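Local atomic coordinates of centrosomal protein of 104 kDa (Homo sapiens, PDB entry 5LPH), a protein that is required for ciliogenesis and for the structural integrity of the ciliary tip, and interacts with tubulin, its TOG domain being the part described here. Residues 164-177 against 202-216. Residues are numbered along the deposited sequence; the frame is centred on the assembly and turned at random.
Sequences IQEMALFKEVKSLQ and LLARLLKDLGTGSSG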
loop_
_atom_site.group_PDB
_atom_site.type_symbol
_atom_site.label_atom_id
_atom_site.label_comp_id
_atom_site.label_asym_id
_atom_site.label_seq_id
_atom_site.Cartn_x
_atom_site.Cartn_y
_atom_site.Cartn_z
ATOM N N ILE A 164 -3.102 4.229 -2.832
ATOM C CA ILE A 164 -2.068 4.174 -1.788
ATOM C C ILE A 164 -1.578 5.589 -1.453
ATOM O O ILE A 164 -1.446 5.954 -0.282
ATOM C CB ILE A 164 -0.885 3.266 -2.206
ATOM C CG1 ILE A 164 -1.353 1.810 -2.317
ATOM C CG2 ILE A 164 0.267 3.367 -1.202
ATOM C CD1 ILE A 164 -0.337 0.844 -2.893
ATOM N N GLN A 165 -1.345 6.378 -2.497
ATOM C CA GLN A 165 -0.971 7.793 -2.375
ATOM C C GLN A 165 -2.063 8.614 -1.669
ATOM O O GLN A 165 -1.768 9.431 -0.799
ATOM C CB GLN A 165 -0.642 8.342 -3.761
ATOM C CG GLN A 165 0.413 9.431 -3.856
ATOM C CD GLN A 165 0.676 9.834 -5.299
ATOM O OE1 GLN A 165 0.777 8.977 -6.188
ATOM N NE2 GLN A 165 0.798 11.133 -5.543
ATOM N N GLU A 166 -3.321 8.349 -2.020
ATOM C CA GLU A 166 -4.486 8.980 -1.391
ATOM C C GLU A 166 -4.568 8.679 0.116
ATOM O O GLU A 166 -4.801 9.589 0.915
ATOM C CB GLU A 166 -5.767 8.510 -2.090
ATOM C CG GLU A 166 -6.947 9.458 -1.986
ATOM C CD GLU A 166 -8.168 8.961 -2.745
ATOM O OE1 GLU A 166 -8.008 8.311 -3.811
ATOM O OE2 GLU A 166 -9.297 9.225 -2.271
HETATM N N MSE A 167 -4.370 7.416 0.498
HETATM C CA MSE A 167 -4.410 7.014 1.915
HETATM C C MSE A 167 -3.224 7.549 2.674
HETATM O O MSE A 167 -3.382 8.016 3.799
HETATM C CB MSE A 167 -4.424 5.499 2.152
HETATM C CG MSE A 167 -5.700 4.715 1.912
HETATM SE SE MSE A 167 -5.456 3.011 2.903
HETATM C CE MSE A 167 -3.955 2.213 1.898
ATOM N N ALA A 168 -2.034 7.502 2.073
ATOM C CA ALA A 168 -0.818 8.029 2.707
ATOM C C ALA A 168 -0.919 9.502 3.133
ATOM O O ALA A 168 -0.234 9.917 4.078
ATOM C CB ALA A 168 0.385 7.831 1.797
ATOM N N LEU A 169 -1.759 10.273 2.435
ATOM C CA LEU A 169 -1.964 11.697 2.722
ATOM C C LEU A 169 -3.244 12.039 3.522
ATOM O O LEU A 169 -3.401 13.190 3.930
ATOM C CB LEU A 169 -1.896 12.500 1.407
ATOM C CG LEU A 169 -0.473 12.599 0.809
ATOM C CD1 LEU A 169 -0.375 12.703 -0.717
ATOM C CD2 LEU A 169 0.246 13.759 1.483
ATOM N N PHE A 170 -4.134 11.071 3.763
ATOM C CA PHE A 170 -5.224 11.259 4.740
ATOM C C PHE A 170 -4.612 11.549 6.112
ATOM O O PHE A 170 -3.705 10.842 6.557
ATOM C CB PHE A 170 -6.128 10.009 4.887
ATOM C CG PHE A 170 -7.013 9.685 3.672
ATOM C CD1 PHE A 170 -7.430 10.636 2.708
ATOM C CD2 PHE A 170 -7.459 8.372 3.512
ATOM C CE1 PHE A 170 -8.236 10.249 1.630
ATOM C CE2 PHE A 170 -8.253 7.989 2.441
ATOM C CZ PHE A 170 -8.646 8.927 1.501
ATOM N N LYS A 171 -5.138 12.572 6.779
ATOM C CA LYS A 171 -4.549 13.124 8.012
ATOM C C LYS A 171 -4.262 12.052 9.077
ATOM O O LYS A 171 -3.136 11.951 9.595
ATOM C CB LYS A 171 -5.477 14.230 8.565
ATOM C CG LYS A 171 -5.630 15.432 7.635
ATOM C CD LYS A 171 -6.425 16.557 8.278
ATOM C CE LYS A 171 -6.515 17.760 7.348
ATOM N NZ LYS A 171 -7.275 18.884 7.962
ATOM N N GLU A 172 -5.259 11.213 9.337
ATOM C CA GLU A 172 -5.159 10.180 10.373
ATOM C C GLU A 172 -4.115 9.107 10.046
ATOM O O GLU A 172 -3.428 8.613 10.942
ATOM C CB GLU A 172 -6.512 9.497 10.610
ATOM C CG GLU A 172 -7.688 10.400 10.917
ATOM C CD GLU A 172 -8.532 10.760 9.695
ATOM O OE1 GLU A 172 -7.976 10.897 8.579
ATOM O OE2 GLU A 172 -9.760 10.909 9.854
ATOM N N VAL A 173 -3.997 8.756 8.768
ATOM C CA VAL A 173 -3.043 7.733 8.323
ATOM C C VAL A 173 -1.621 8.288 8.224
ATOM O O VAL A 173 -0.662 7.592 8.579
ATOM C CB VAL A 173 -3.478 7.121 6.972
ATOM C CG1 VAL A 173 -2.432 6.146 6.435
ATOM C CG2 VAL A 173 -4.823 6.429 7.133
ATOM N N LYS A 174 -1.492 9.517 7.718
ATOM C CA LYS A 174 -0.200 10.217 7.637
ATOM C C LYS A 174 0.513 10.284 8.993
ATOM O O LYS A 174 1.727 10.106 9.059
ATOM C CB LYS A 174 -0.387 11.641 7.077
ATOM C CG LYS A 174 0.919 12.408 6.911
ATOM C CD LYS A 174 0.784 13.793 6.297
ATOM C CE LYS A 174 1.884 14.716 6.795
ATOM N NZ LYS A 174 1.712 16.137 6.403
ATOM N N SER A 175 -0.250 10.539 10.058
ATOM C CA SER A 175 0.280 10.595 11.433
ATOM C C SER A 175 0.927 9.297 11.931
ATOM O O SER A 175 1.835 9.344 12.759
ATOM C CB SER A 175 -0.834 10.978 12.413
ATOM O OG SER A 175 -1.546 12.121 11.967
ATOM N N LEU A 176 0.453 8.152 11.444
ATOM C CA LEU A 176 0.946 6.840 11.889
ATOM C C LEU A 176 2.286 6.419 11.298
ATOM O O LEU A 176 2.917 5.500 11.828
ATOM C CB LEU A 176 -0.080 5.749 11.575
ATOM C CG LEU A 176 -1.434 5.880 12.275
ATOM C CD1 LEU A 176 -2.486 5.042 11.567
ATOM C CD2 LEU A 176 -1.318 5.479 13.739
ATOM N N GLN A 177 2.693 7.047 10.192
ATOM C CA GLN A 177 3.973 6.759 9.525
ATOM C C GLN A 177 4.130 5.317 9.013
ATOM O O GLN A 177 5.252 4.823 8.844
ATOM C CB GLN A 177 5.161 7.112 10.438
ATOM C CG GLN A 177 5.128 8.519 11.013
ATOM C CD GLN A 177 6.353 8.840 11.856
ATOM O OE1 GLN A 177 7.300 8.050 11.936
ATOM N NE2 GLN A 177 6.337 10.006 12.499
ATOM N N LEU A 202 6.064 5.206 -6.392
ATOM C CA LEU A 202 5.372 5.621 -5.166
ATOM C C LEU A 202 6.318 6.238 -4.139
ATOM O O LEU A 202 5.967 7.226 -3.496
ATOM C CB LEU A 202 4.637 4.444 -4.518
ATOM C CG LEU A 202 3.314 4.052 -5.169
ATOM C CD1 LEU A 202 2.899 2.648 -4.744
ATOM C CD2 LEU A 202 2.233 5.061 -4.819
ATOM N N LEU A 203 7.504 5.645 -3.991
ATOM C CA LEU A 203 8.525 6.159 -3.090
ATOM C C LEU A 203 8.917 7.581 -3.478
ATOM O O LEU A 203 8.834 8.487 -2.650
ATOM C CB LEU A 203 9.756 5.250 -3.090
ATOM C CG LEU A 203 10.980 5.677 -2.271
ATOM C CD1 LEU A 203 10.616 5.993 -0.833
ATOM C CD2 LEU A 203 12.018 4.572 -2.310
ATOM N N ALA A 204 9.306 7.775 -4.738
ATOM C CA ALA A 204 9.697 9.100 -5.226
ATOM C C ALA A 204 8.590 10.145 -5.067
ATOM O O ALA A 204 8.859 11.259 -4.612
ATOM C CB ALA A 204 10.168 9.034 -6.674
ATOM N N ARG A 205 7.355 9.794 -5.421
ATOM C CA ARG A 205 6.239 10.757 -5.350
ATOM C C ARG A 205 5.862 11.122 -3.914
ATOM O O ARG A 205 5.624 12.291 -3.627
ATOM C CB ARG A 205 5.002 10.266 -6.125
ATOM C CG ARG A 205 5.157 10.320 -7.644
ATOM C CD ARG A 205 3.828 10.136 -8.377
ATOM N NE ARG A 205 3.167 8.863 -8.068
ATOM C CZ ARG A 205 3.483 7.670 -8.589
ATOM N NH1 ARG A 205 4.472 7.525 -9.478
ATOM N NH2 ARG A 205 2.794 6.595 -8.214
ATOM N N LEU A 206 5.818 10.132 -3.022
ATOM C CA LEU A 206 5.458 10.377 -1.615
ATOM C C LEU A 206 6.588 10.990 -0.785
ATOM O O LEU A 206 6.318 11.759 0.137
ATOM C CB LEU A 206 4.938 9.108 -0.936
ATOM C CG LEU A 206 3.487 8.769 -1.269
ATOM C CD1 LEU A 206 3.171 7.355 -0.814
ATOM C CD2 LEU A 206 2.518 9.768 -0.646
ATOM N N LEU A 207 7.833 10.655 -1.117
ATOM C CA LEU A 207 9.008 11.321 -0.542
ATOM C C LEU A 207 8.967 12.834 -0.792
ATOM O O LEU A 207 9.200 13.612 0.123
ATOM C CB LEU A 207 10.292 10.710 -1.119
ATOM C CG LEU A 207 11.669 11.206 -0.682
ATOM C CD1 LEU A 207 11.823 11.126 0.829
ATOM C CD2 LEU A 207 12.733 10.368 -1.385
ATOM N N LYS A 208 8.656 13.237 -2.023
ATOM C CA LYS A 208 8.494 14.658 -2.374
ATOM C C LYS A 208 7.302 15.320 -1.671
ATOM O O LYS A 208 7.397 16.474 -1.263
ATOM C CB LYS A 208 8.422 14.860 -3.900
ATOM C CG LYS A 208 9.724 14.463 -4.582
ATOM C CD LYS A 208 9.584 14.325 -6.088
ATOM C CE LYS A 208 10.864 13.778 -6.708
ATOM N NZ LYS A 208 11.104 14.326 -8.072
ATOM N N ASP A 209 6.198 14.592 -1.514
ATOM C CA ASP A 209 4.995 15.127 -0.855
ATOM C C ASP A 209 5.110 15.188 0.676
ATOM O O ASP A 209 4.643 16.145 1.282
ATOM C CB ASP A 209 3.743 14.312 -1.236
ATOM C CG ASP A 209 3.443 14.326 -2.739
ATOM O OD1 ASP A 209 3.855 15.268 -3.453
ATOM O OD2 ASP A 209 2.791 13.368 -3.209
ATOM N N LEU A 210 5.712 14.165 1.288
ATOM C CA LEU A 210 5.776 14.026 2.754
ATOM C C LEU A 210 7.106 14.443 3.386
ATOM O O LEU A 210 7.134 14.843 4.551
ATOM C CB LEU A 210 5.496 12.578 3.157
ATOM C CG LEU A 210 4.127 11.997 2.812
ATOM C CD1 LEU A 210 4.092 10.510 3.129
ATOM C CD2 LEU A 210 3.029 12.726 3.566
ATOM N N GLY A 211 8.203 14.318 2.637
ATOM C CA GLY A 211 9.525 14.707 3.117
ATOM C C GLY A 211 10.078 13.748 4.151
ATOM O O GLY A 211 9.623 12.610 4.261
ATOM N N THR A 212 11.062 14.232 4.905
ATOM C CA THR A 212 11.762 13.458 5.929
ATOM C C THR A 212 11.401 14.001 7.320
ATOM O O THR A 212 11.032 15.168 7.457
ATOM C CB THR A 212 13.288 13.534 5.680
ATOM O OG1 THR A 212 13.600 12.911 4.423
ATOM C CG2 THR A 212 14.088 12.861 6.785
ATOM N N GLY A 213 11.489 13.145 8.337
ATOM C CA GLY A 213 11.280 13.545 9.736
ATOM C C GLY A 213 10.005 12.953 10.303
ATOM O O GLY A 213 9.994 11.793 10.726
ATOM N N SER A 214 8.929 13.742 10.287
ATOM C CA SER A 214 7.624 13.302 10.809
ATOM C C SER A 214 6.880 12.293 9.921
ATOM O O SER A 214 5.918 11.678 10.374
ATOM C CB SER A 214 6.703 14.491 11.090
ATOM O OG SER A 214 7.122 15.209 12.230
ATOM N N SER A 215 7.320 12.131 8.672
ATOM C CA SER A 215 6.644 11.282 7.690
ATOM C C SER A 215 6.778 9.775 7.932
ATOM O O SER A 215 5.822 9.031 7.710
ATOM C CB SER A 215 7.196 11.581 6.298
ATOM O OG SER A 215 8.543 11.152 6.189
ATOM N N GLY A 216 7.966 9.333 8.350
ATOM C CA GLY A 216 8.314 7.908 8.387
ATOM C C GLY A 216 9.453 7.582 7.443
ATOM O O GLY A 216 10.133 6.578 7.625
#
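Gln-165 sets its side chain as a knob among Leu-202, Arg-205, Leu-206 and Asp-209, and makes the one hydrogen bond between the two segments. Arg-205 NE donates a hydrogen bond to Gln-165 OE1 over 3.0 Å, almost straight at 175°. The oxygen lies in the guanidinium plane, at its edge, while NE stands 42° out of the carbonyl plane of the amide. Gln-165 NE2 is turned toward Asp-209, 3.8 Å from its OD2 and too long for a bond. The glutamine stem is packed as well, CG resting 3.9 Å from Leu-206 CD2. Replacing Gln-165 by an alanine is likely to leave Arg-205 NE without this acceptor and open a gap beside Leu-206 CD2.

Apolar contacts continue along the helices. Ala-168 CB meets both methyls of Leu-206, each at 3.8 Å, and Ile-164 and Leu-202 cross at about a right angle through their CD1 methyls. Leu-169 straddles the next turn: CD1 nears Leu-206, CD2 touches Leu-210 CD2 at 3.6 Å. Lys-174, its extended chain leading away from the backbone N, lays its methylenes along that same Leu-210 methyl, CD at 3.7 Å.

Past the helices, contact passes to the loops. Gln-177 packs CB and CG against the carbonyls of Ser-214 and Ser-215, and its CA makes a CH···O contact with Ser-215 O (3.4 Å). A CB on Gly-216 would be tight against Gln-177 O and jam against Ser-215 O.

Segments 164-169 and 202-210, in helices 154-169 and 193-210, run nearly parallel (26°, axes 11.0 Å apart), as neighbours on one face of a HEAT-repeat TOG domain. Helix 178-183 packs against both, with Ile-179 on Ala-168 and Leu-183 on Leu-202 and Leu-206; helix 131-147 packs on Ile-164, and Phe-217 on Leu-206.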